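Local coordinates for GTP pyrophosphokinase (Chlorobaculum tepidum, PDB 3IBW), which belongs to an enzyme that probably transfers pyrophosphate from ATP to GTP, forming the alarmone pppGpp, and is represented here by its ACT domain, probably a regulatory one, at residues G17-I22 / G43-N48; T23-K28 / D64-V69; L49-K54 / T60-K65. The protein carries 1 engineered substitution. All blocks are in the same frame, centred on the assembly; numbering follows the deposited sequence.

Interaction 1. Residues G17-I22 / G43-N48; sequences GMTNQI and GIFTCN
The ACT domain packs its two helices on one face of an antiparallel sheet, and F45 joins the first turn of helix 18-28 to strand 44-53 of that sheet. The axes of the two short segments run nearly the same way, 23° apart and 10.0 Å at closest approach. F45 carries the contact: its ring and CB meet M18, T19 and I22 at different points. M18, a selenomethionine, bends at its second and third torsions so that its terminal CE lies 4.0 Å from F45 CE2. The M18 and F45 side chains cross at about a right angle. T19 meets the base of the phenylalanine: CG2 is 3.8 Å from F45 CB, the two side chains sliding past each other in opposite directions. At the far end of the ring, CG1 of I22 reaches CZ of F45 at 3.6 Å. F45 has CG set between its backbone N and carbonyl carbon (chi1 74°), a rotation that sends the ring toward the helix. I10 and A40, from the two strands beside 44-53, also touch F45.

T19 works at both ends. Its methyl group packs on F45, while OG1 hydrogen-bonds to the carbonyl oxygen of I33 of the second subunit. The helix turn thus links the core to the dimer interface. An alanine in place of F45 would probably open a gap between helix and strand and leave M18 CE and I22 CG1 without the ring carbons they now touch. No hydrogen bond joins the two segments. All four touching residues are buried. With only carbon contacts across it, the pairing probably depends on close fit and burial of apolar surface.

Interaction 2. Residues T23-K28 / D64-V69; sequences TGVISK and DKLRKV
Apolar contacts join V25 and I26 of helix 18-28 to L66 of helix 56-67 and to V69, which follows it. These are the two helices of the ACT fold, a ferredoxin-like βαββαβ arrangement, lying together on one face of its sheet. V25 is central because its two methyl groups have different partners. CG1, anti to the backbone N (chi1 170°), lies 3.8 Å from L66 CD2. CG2 lies on the side of the backbone N and meets V69 CG2 at 4.1 Å. The V25 and V69 side chains pass each other in opposite directions. L66 CD2 is shared: it also stands 4.2 Å from I26 CG1. The CB of L66 does not point straight at the other helix, but the end of its side chain swings nearer and makes both touches. I26 continues into the sheet, where it packs on I33, C47 and L49. L66 also touches I22, and V69 touches M18 and Q21.

Hydrogen bonds lie within each segment and none crosses between them. S27 OG donates to G24 O at 2.7 Å, from 29° outside the carbonyl plane. The same oxygen accepts the helical bond from K28 N, and both donors come from the same face of the carbonyl. On the side of this helix, T23 and S27 pack against I36 and T23 of the second subunit.

Charge enters through a salt bridge along helix 56-67, one turn apart. R67 also gives NH2 to the carbonyl oxygen of V75 on strand 72-78, which gives the guanidinium a second partner. Its NH1 meets D64 OD1 at 2.8 Å, on the anti side of the carboxylate and nearly in the guanidinium plane.

Interaction 3. Residues L49-K54 / T60-K65; sequences LMIFVK and TTLMDK
L62 reaches from helix 56-67 down to I51 and V53 on strand 44-53. Its CB starts toward the strand but is still 5.2 Å from I51 CD1. CG follows, anti to the carbonyl carbon and beside the backbone N (chi1 -55°), and remains 5.0 Å from the same methyl. There the side chain forks. CD1 continues the line of the chain, anti to CA (chi2 179°), which makes it the branch nearest the strand. It meets I51 CD1 at 3.6 Å, methyl to methyl, the two side chains crossing at a slant. The same CD1 comes to 4.4 Å from V53 CG2, a looser touch. CD2 takes the other branch and keeps about 6.0 Å from I51 CD1. F29 and T31, in the link after helix 18-28, also pack on L62.

The contact belongs to the second half of the ACT fold, where the chain leaves strand 44-53 and turns directly into helix 56-67, which folds back over the sheet. I51 and V53 both point their CB atoms at this helix. The extended I51 chain carries CD1 up to it, and I51 also touches T31. I51 pairs through its backbone with A6 of strand 4-13, while M50 pairs with strand 32-41. On the same helix, M63 lies beside L62 but packs on I8, V75 and R77, over strands 4-13 and 72-78. T60 OG1 and T61 OG1 are hydrogen-bonded to the carbonyl oxygens of T56 and K58 in their own helix.

Overall arrangement
The three contacts lie within one ACT domain and tie its helices to each other and to the sheet. Interaction 1 closes first along the chain, and interaction 3 follows it in series. The segments of interactions 1 and 2 alternate. Interactions 1 and 2 share helix 18-28 and have centres about 11 Å apart. Interactions 2 and 3 share helix 56-67, with centres about 9 Å apart. Interactions 1 and 3 share strand 44-53; their centres are about 17 Å apart, on opposite sides of the chain's centre. Interaction 2 bridges the others: I22 packs on L66, and I26 on L49. Interactions 1 and 2 also border the second subunit, so helix 18-28 connects core and dimer.

Interaction 1. Residues G17-I22 / G43-N48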
loop_
_atom_site.group_PDB
_atom_site.type_symbol
_atom_site.label_atom_id
_atom_site.label_comp_id
_atom_site.label_asym_id
_atom_site.label_seq_id
_atom_site.Cartn_x
_atom_site.Cartn_y
_atom_site.Cartn_z
ATOM N N GLY A 17 -1.537 -14.217 -3.554
ATOM C CA GLY A 17 -1.595 -13.152 -2.569
ATOM C C GLY A 17 -0.398 -12.212 -2.525
ATOM O O GLY A 17 -0.129 -11.585 -1.500
HETATM N N MSE A 18 0.317 -12.096 -3.638
HETATM C CA MSE A 18 1.499 -11.238 -3.699
HETATM C C MSE A 18 1.274 -9.737 -3.474
HETATM O O MSE A 18 2.102 -9.081 -2.840
HETATM C CB MSE A 18 2.215 -11.433 -5.037
HETATM C CG MSE A 18 3.075 -12.687 -5.129
HETATM SE SE MSE A 18 4.524 -12.675 -3.843
HETATM C CE MSE A 18 5.021 -10.812 -3.930
ATOM N N THR A 19 0.172 -9.188 -3.984
ATOM C CA THR A 19 -0.080 -7.758 -3.804
ATOM C C THR A 19 -0.290 -7.477 -2.317
ATOM O O THR A 19 0.229 -6.496 -1.783
ATOM C CB THR A 19 -1.282 -7.278 -4.651
ATOM O OG1 THR A 19 -2.409 -8.128 -4.407
ATOM C CG2 THR A 19 -0.921 -7.302 -6.146
ATOM N N ASN A 20 -1.048 -8.338 -1.644
ATOM C CA ASN A 20 -1.257 -8.183 -0.207
ATOM C C ASN A 20 0.073 -8.398 0.529
ATOM O O ASN A 20 0.375 -7.692 1.493
ATOM C CB ASN A 20 -2.277 -9.202 0.314
ATOM C CG ASN A 20 -3.706 -8.785 0.049
ATOM O OD1 ASN A 20 -4.493 -8.587 0.980
ATOM N ND2 ASN A 20 -4.047 -8.632 -1.221
ATOM N N GLN A 21 0.869 -9.370 0.087
ATOM C CA GLN A 21 2.148 -9.622 0.747
ATOM C C GLN A 21 3.088 -8.424 0.654
ATOM O O GLN A 21 3.696 -8.033 1.652
ATOM C CB GLN A 21 2.843 -10.864 0.160
ATOM C CG GLN A 21 4.284 -11.038 0.647
ATOM C CD GLN A 21 4.785 -12.470 0.551
ATOM O OE1 GLN A 21 4.295 -13.260 -0.251
ATOM N NE2 GLN A 21 5.781 -12.803 1.369
ATOM N N ILE A 22 3.194 -7.830 -0.533
ATOM C CA ILE A 22 4.090 -6.694 -0.722
ATOM C C ILE A 22 3.618 -5.460 0.031
ATOM O O ILE A 22 4.425 -4.696 0.567
ATOM C CB ILE A 22 4.270 -6.369 -2.230
ATOM C CG1 ILE A 22 5.256 -7.362 -2.858
ATOM C CG2 ILE A 22 4.796 -4.956 -2.406
ATOM C CD1 ILE A 22 6.620 -7.392 -2.181
ATOM N N GLY A 43 -0.865 -10.451 -15.413
ATOM C CA GLY A 43 -0.166 -11.484 -14.670
ATOM C C GLY A 43 0.899 -10.952 -13.721
ATOM O O GLY A 43 1.520 -11.716 -12.981
ATOM N N ILE A 44 1.132 -9.645 -13.743
ATOM C CA ILE A 44 2.135 -9.062 -12.862
ATOM C C ILE A 44 1.576 -7.845 -12.128
ATOM O O ILE A 44 0.457 -7.392 -12.395
ATOM C CB ILE A 44 3.414 -8.613 -13.657
ATOM C CG1 ILE A 44 3.051 -7.528 -14.675
ATOM C CG2 ILE A 44 4.064 -9.826 -14.363
ATOM C CD1 ILE A 44 4.241 -6.706 -15.128
ATOM N N PHE A 45 2.337 -7.348 -11.162
ATOM C CA PHE A 45 1.934 -6.141 -10.461
ATOM C C PHE A 45 3.152 -5.223 -10.482
ATOM O O PHE A 45 4.300 -5.690 -10.529
ATOM C CB PHE A 45 1.496 -6.423 -9.003
ATOM C CG PHE A 45 2.633 -6.726 -8.071
ATOM C CD1 PHE A 45 3.400 -5.699 -7.527
ATOM C CD2 PHE A 45 2.975 -8.040 -7.785
ATOM C CE1 PHE A 45 4.504 -5.981 -6.730
ATOM C CE2 PHE A 45 4.080 -8.334 -6.990
ATOM C CZ PHE A 45 4.844 -7.300 -6.458
ATOM N N THR A 46 2.900 -3.921 -10.499
ATOM C CA THR A 46 3.972 -2.942 -10.445
ATOM C C THR A 46 3.608 -2.063 -9.257
ATOM O O THR A 46 2.426 -1.855 -8.962
ATOM C CB THR A 46 4.070 -2.078 -11.719
ATOM O OG1 THR A 46 2.825 -1.416 -11.953
ATOM C CG2 THR A 46 4.423 -2.941 -12.915
ATOM N N CYS A 47 4.621 -1.566 -8.563
ATOM C CA CYS A 47 4.390 -0.719 -7.407
ATOM C C CYS A 47 5.458 0.353 -7.311
ATOM O O CYS A 47 6.639 0.029 -7.193
ATOM C CB CYS A 47 4.419 -1.551 -6.122
ATOM S SG CYS A 47 4.082 -0.592 -4.625
ATOM N N ASN A 48 5.048 1.617 -7.386
ATOM C CA ASN A 48 5.972 2.740 -7.244
ATOM C C ASN A 48 5.673 3.305 -5.857
ATOM O O ASN A 48 4.539 3.679 -5.554
ATOM C CB ASN A 48 5.734 3.803 -8.317
ATOM C CG ASN A 48 6.323 3.418 -9.660
ATOM O OD1 ASN A 48 6.920 2.350 -9.814
ATOM N ND2 ASN A 48 6.163 4.292 -10.641
#

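Interaction 2. Residues T23-K28 / D64-V69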
loop_
_atom_site.group_PDB
_atom_site.type_symbol
_atom_site.label_atom_id
_atom_site.label_comp_id
_atom_site.label_asym_id
_atom_site.label_seq_id
_atom_site.Cartn_x
_atom_site.Cartn_y
_atom_site.Cartn_z
ATOM N N THR A 23 2.307 -5.269 0.074
ATOM C CA THR A 23 1.748 -4.134 0.782
ATOM C C THR A 23 2.036 -4.315 2.282
ATOM O O THR A 23 2.303 -3.345 2.985
ATOM C CB THR A 23 0.231 -4.013 0.526
ATOM O OG1 THR A 23 0.000 -3.805 -0.878
ATOM C CG2 THR A 23 -0.346 -2.830 1.295
ATOM N N GLY A 24 1.999 -5.560 2.758
ATOM C CA GLY A 24 2.281 -5.831 4.161
ATOM C C GLY A 24 3.728 -5.530 4.534
ATOM O O GLY A 24 4.002 -4.979 5.602
ATOM N N VAL A 25 4.657 -5.897 3.653
ATOM C CA VAL A 25 6.087 -5.657 3.862
ATOM C C VAL A 25 6.340 -4.158 3.954
ATOM O O VAL A 25 7.087 -3.688 4.816
ATOM C CB VAL A 25 6.924 -6.223 2.683
ATOM C CG1 VAL A 25 8.371 -5.747 2.785
ATOM C CG2 VAL A 25 6.863 -7.743 2.691
ATOM N N ILE A 26 5.717 -3.411 3.051
ATOM C CA ILE A 26 5.862 -1.959 3.018
ATOM C C ILE A 26 5.306 -1.315 4.295
ATOM O O ILE A 26 5.925 -0.420 4.868
ATOM C CB ILE A 26 5.130 -1.365 1.793
ATOM C CG1 ILE A 26 5.860 -1.772 0.509
ATOM C CG2 ILE A 26 5.051 0.158 1.910
ATOM C CD1 ILE A 26 5.088 -1.462 -0.755
ATOM N N SER A 27 4.142 -1.779 4.742
ATOM C CA SER A 27 3.527 -1.226 5.942
ATOM C C SER A 27 4.418 -1.441 7.165
ATOM O O SER A 27 4.487 -0.582 8.044
ATOM C CB SER A 27 2.139 -1.851 6.169
ATOM O OG SER A 27 2.220 -3.214 6.542
ATOM N N LYS A 28 5.113 -2.577 7.210
ATOM C CA LYS A 28 5.988 -2.880 8.337
ATOM C C LYS A 28 7.301 -2.097 8.331
ATOM O O LYS A 28 8.040 -2.098 9.316
ATOM C CB LYS A 28 6.215 -4.393 8.429
ATOM C CG LYS A 28 4.964 -5.129 8.917
ATOM C CD LYS A 28 5.139 -6.640 8.869
ATOM C CE LYS A 28 3.804 -7.340 9.090
ATOM N NZ LYS A 28 3.780 -8.729 8.543
ATOM N N ASP A 64 16.334 -4.310 -0.198
ATOM C CA ASP A 64 16.795 -5.693 -0.063
ATOM C C ASP A 64 15.688 -6.584 0.527
ATOM O O ASP A 64 15.520 -7.723 0.099
ATOM C CB ASP A 64 18.061 -5.756 0.801
ATOM C CG ASP A 64 19.293 -5.264 0.059
ATOM O OD1 ASP A 64 19.199 -5.023 -1.166
ATOM O OD2 ASP A 64 20.359 -5.130 0.692
ATOM N N LYS A 65 14.940 -6.067 1.501
ATOM C CA LYS A 65 13.827 -6.804 2.106
ATOM C C LYS A 65 12.772 -7.138 1.044
ATOM O O LYS A 65 12.246 -8.248 1.002
ATOM C CB LYS A 65 13.156 -5.978 3.205
ATOM C CG LYS A 65 13.814 -6.087 4.566
ATOM C CD LYS A 65 12.784 -5.915 5.677
ATOM C CE LYS A 65 11.881 -7.142 5.809
ATOM N NZ LYS A 65 12.262 -8.020 6.958
ATOM N N LEU A 66 12.458 -6.167 0.196
ATOM C CA LEU A 66 11.478 -6.370 -0.867
ATOM C C LEU A 66 11.992 -7.332 -1.936
ATOM O O LEU A 66 11.232 -8.153 -2.447
ATOM C CB LEU A 66 11.139 -5.036 -1.532
ATOM C CG LEU A 66 10.298 -4.064 -0.699
ATOM C CD1 LEU A 66 10.483 -2.646 -1.206
ATOM C CD2 LEU A 66 8.833 -4.475 -0.760
ATOM N N ARG A 67 13.281 -7.243 -2.262
ATOM C CA ARG A 67 13.845 -8.095 -3.302
ATOM C C ARG A 67 13.904 -9.557 -2.883
ATOM O O ARG A 67 13.885 -10.449 -3.732
ATOM C CB ARG A 67 15.240 -7.582 -3.725
ATOM C CG ARG A 67 15.666 -8.037 -5.125
ATOM C CD ARG A 67 17.036 -7.496 -5.544
ATOM N NE ARG A 67 17.048 -6.044 -5.718
ATOM C CZ ARG A 67 17.450 -5.181 -4.792
ATOM N NH1 ARG A 67 17.879 -5.624 -3.619
ATOM N NH2 ARG A 67 17.434 -3.879 -5.039
ATOM N N LYS A 68 13.950 -9.802 -1.575
ATOM C CA LYS A 68 14.011 -11.162 -1.059
ATOM C C LYS A 68 12.662 -11.869 -1.005
ATOM O O LYS A 68 12.601 -13.064 -0.719
ATOM C CB LYS A 68 14.667 -11.175 0.326
ATOM C CG LYS A 68 16.174 -10.958 0.278
ATOM C CD LYS A 68 16.786 -10.950 1.673
ATOM C CE LYS A 68 18.263 -10.584 1.622
ATOM N NZ LYS A 68 18.692 -9.862 2.854
ATOM N N VAL A 69 11.583 -11.143 -1.275
ATOM C CA VAL A 69 10.262 -11.760 -1.273
ATOM C C VAL A 69 10.126 -12.622 -2.534
ATOM O O VAL A 69 10.202 -12.118 -3.657
ATOM C CB VAL A 69 9.140 -10.696 -1.252
ATOM C CG1 VAL A 69 7.781 -11.373 -1.383
ATOM C CG2 VAL A 69 9.210 -9.903 0.050
#

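Interaction 3. Residues L49-K54 / T60-K65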
loop_
_atom_site.group_PDB
_atom_site.type_symbol
_atom_site.label_atom_id
_atom_site.label_comp_id
_atom_site.label_asym_id
_atom_site.label_seq_id
_atom_site.Cartn_x
_atom_site.Cartn_y
_atom_site.Cartn_z
ATOM N N LEU A 49 6.705 3.366 -5.026
ATOM C CA LEU A 49 6.596 3.836 -3.654
ATOM C C LEU A 49 7.502 5.033 -3.410
ATOM O O LEU A 49 8.667 5.013 -3.809
ATOM C CB LEU A 49 6.999 2.683 -2.715
ATOM C CG LEU A 49 7.345 2.906 -1.237
ATOM C CD1 LEU A 49 6.090 3.286 -0.465
ATOM C CD2 LEU A 49 7.953 1.633 -0.653
HETATM N N MSE A 50 6.963 6.085 -2.797
HETATM C CA MSE A 50 7.771 7.256 -2.452
HETATM C C MSE A 50 7.738 7.293 -0.930
HETATM O O MSE A 50 6.667 7.275 -0.318
HETATM C CB MSE A 50 7.177 8.554 -2.998
HETATM C CG MSE A 50 7.088 8.608 -4.509
HETATM SE SE MSE A 50 8.813 8.661 -5.366
HETATM C CE MSE A 50 9.718 9.914 -4.193
ATOM N N ILE A 51 8.916 7.356 -0.324
ATOM C CA ILE A 51 9.034 7.363 1.126
ATOM C C ILE A 51 10.079 8.371 1.573
ATOM O O ILE A 51 10.927 8.780 0.774
ATOM C CB ILE A 51 9.518 5.978 1.659
ATOM C CG1 ILE A 51 10.872 5.612 1.018
ATOM C CG2 ILE A 51 8.498 4.897 1.363
ATOM C CD1 ILE A 51 11.549 4.411 1.660
ATOM N N PHE A 52 9.991 8.788 2.837
ATOM C CA PHE A 52 10.996 9.670 3.431
ATOM C C PHE A 52 11.855 8.677 4.224
ATOM O O PHE A 52 11.350 7.915 5.058
ATOM C CB PHE A 52 10.371 10.726 4.341
ATOM C CG PHE A 52 9.881 11.921 3.594
ATOM C CD1 PHE A 52 10.777 12.812 3.012
ATOM C CD2 PHE A 52 8.530 12.150 3.452
ATOM C CE1 PHE A 52 10.318 13.905 2.285
ATOM C CE2 PHE A 52 8.062 13.242 2.723
ATOM C CZ PHE A 52 8.955 14.122 2.149
ATOM N N VAL A 53 13.156 8.693 3.958
ATOM C CA VAL A 53 14.071 7.759 4.590
ATOM C C VAL A 53 15.298 8.461 5.155
ATOM O O VAL A 53 15.713 9.508 4.663
ATOM C CB VAL A 53 14.451 6.652 3.551
ATOM C CG1 VAL A 53 15.186 7.261 2.381
ATOM C CG2 VAL A 53 15.257 5.563 4.202
ATOM N N LYS A 54 15.858 7.864 6.199
ATOM C CA LYS A 54 17.020 8.396 6.906
ATOM C C LYS A 54 18.251 8.678 6.067
ATOM O O LYS A 54 18.801 9.780 6.084
ATOM C CB LYS A 54 17.407 7.433 8.031
ATOM C CG LYS A 54 18.546 7.898 8.919
ATOM C CD LYS A 54 18.743 6.967 10.114
ATOM C CE LYS A 54 19.417 5.662 9.718
ATOM N NZ LYS A 54 20.008 4.967 10.904
ATOM N N THR A 60 18.651 1.136 1.118
ATOM C CA THR A 60 19.140 -0.119 0.568
ATOM C C THR A 60 18.577 -1.325 1.332
ATOM O O THR A 60 18.221 -2.336 0.720
ATOM C CB THR A 60 20.686 -0.139 0.585
ATOM O OG1 THR A 60 21.169 0.917 -0.254
ATOM C CG2 THR A 60 21.226 -1.470 0.068
ATOM N N THR A 61 18.474 -1.216 2.657
ATOM C CA THR A 61 17.950 -2.321 3.461
ATOM C C THR A 61 16.463 -2.567 3.191
ATOM O O THR A 61 16.002 -3.707 3.243
ATOM C CB THR A 61 18.151 -2.080 4.978
ATOM O OG1 THR A 61 17.263 -1.055 5.436
ATOM C CG2 THR A 61 19.576 -1.659 5.254
ATOM N N LEU A 62 15.708 -1.510 2.904
ATOM C CA LEU A 62 14.287 -1.680 2.609
ATOM C C LEU A 62 14.146 -2.338 1.231
ATOM O O LEU A 62 13.291 -3.203 1.039
ATOM C CB LEU A 62 13.562 -0.325 2.617
ATOM C CG LEU A 62 13.708 0.528 3.887
ATOM C CD1 LEU A 62 12.940 1.843 3.717
ATOM C CD2 LEU A 62 13.201 -0.242 5.101
HETATM N N MSE A 63 14.980 -1.934 0.272
HETATM C CA MSE A 63 14.910 -2.522 -1.061
HETATM C C MSE A 63 15.335 -3.990 -1.022
HETATM O O MSE A 63 14.758 -4.820 -1.723
HETATM C CB MSE A 63 15.773 -1.724 -2.039
HETATM C CG MSE A 63 15.248 -0.317 -2.258
HETATM SE SE MSE A 63 16.105 0.532 -3.756
HETATM C CE MSE A 63 17.820 0.889 -2.974
ATOM N N ASP A 64 16.334 -4.310 -0.198
ATOM C CA ASP A 64 16.795 -5.693 -0.063
ATOM C C ASP A 64 15.688 -6.584 0.527
ATOM O O ASP A 64 15.520 -7.723 0.099
ATOM C CB ASP A 64 18.061 -5.756 0.801
ATOM C CG ASP A 64 19.293 -5.264 0.059
ATOM O OD1 ASP A 64 19.199 -5.023 -1.166
ATOM O OD2 ASP A 64 20.359 -5.130 0.692
ATOM N N LYS A 65 14.940 -6.067 1.501
ATOM C CA LYS A 65 13.827 -6.804 2.106
ATOM C C LYS A 65 12.772 -7.138 1.044
ATOM O O LYS A 65 12.246 -8.248 1.002
ATOM C CB LYS A 65 13.156 -5.978 3.205
ATOM C CG LYS A 65 13.814 -6.087 4.566
ATOM C CD LYS A 65 12.784 -5.915 5.677
ATOM C CE LYS A 65 11.881 -7.142 5.809
ATOM N NZ LYS A 65 12.262 -8.020 6.958
#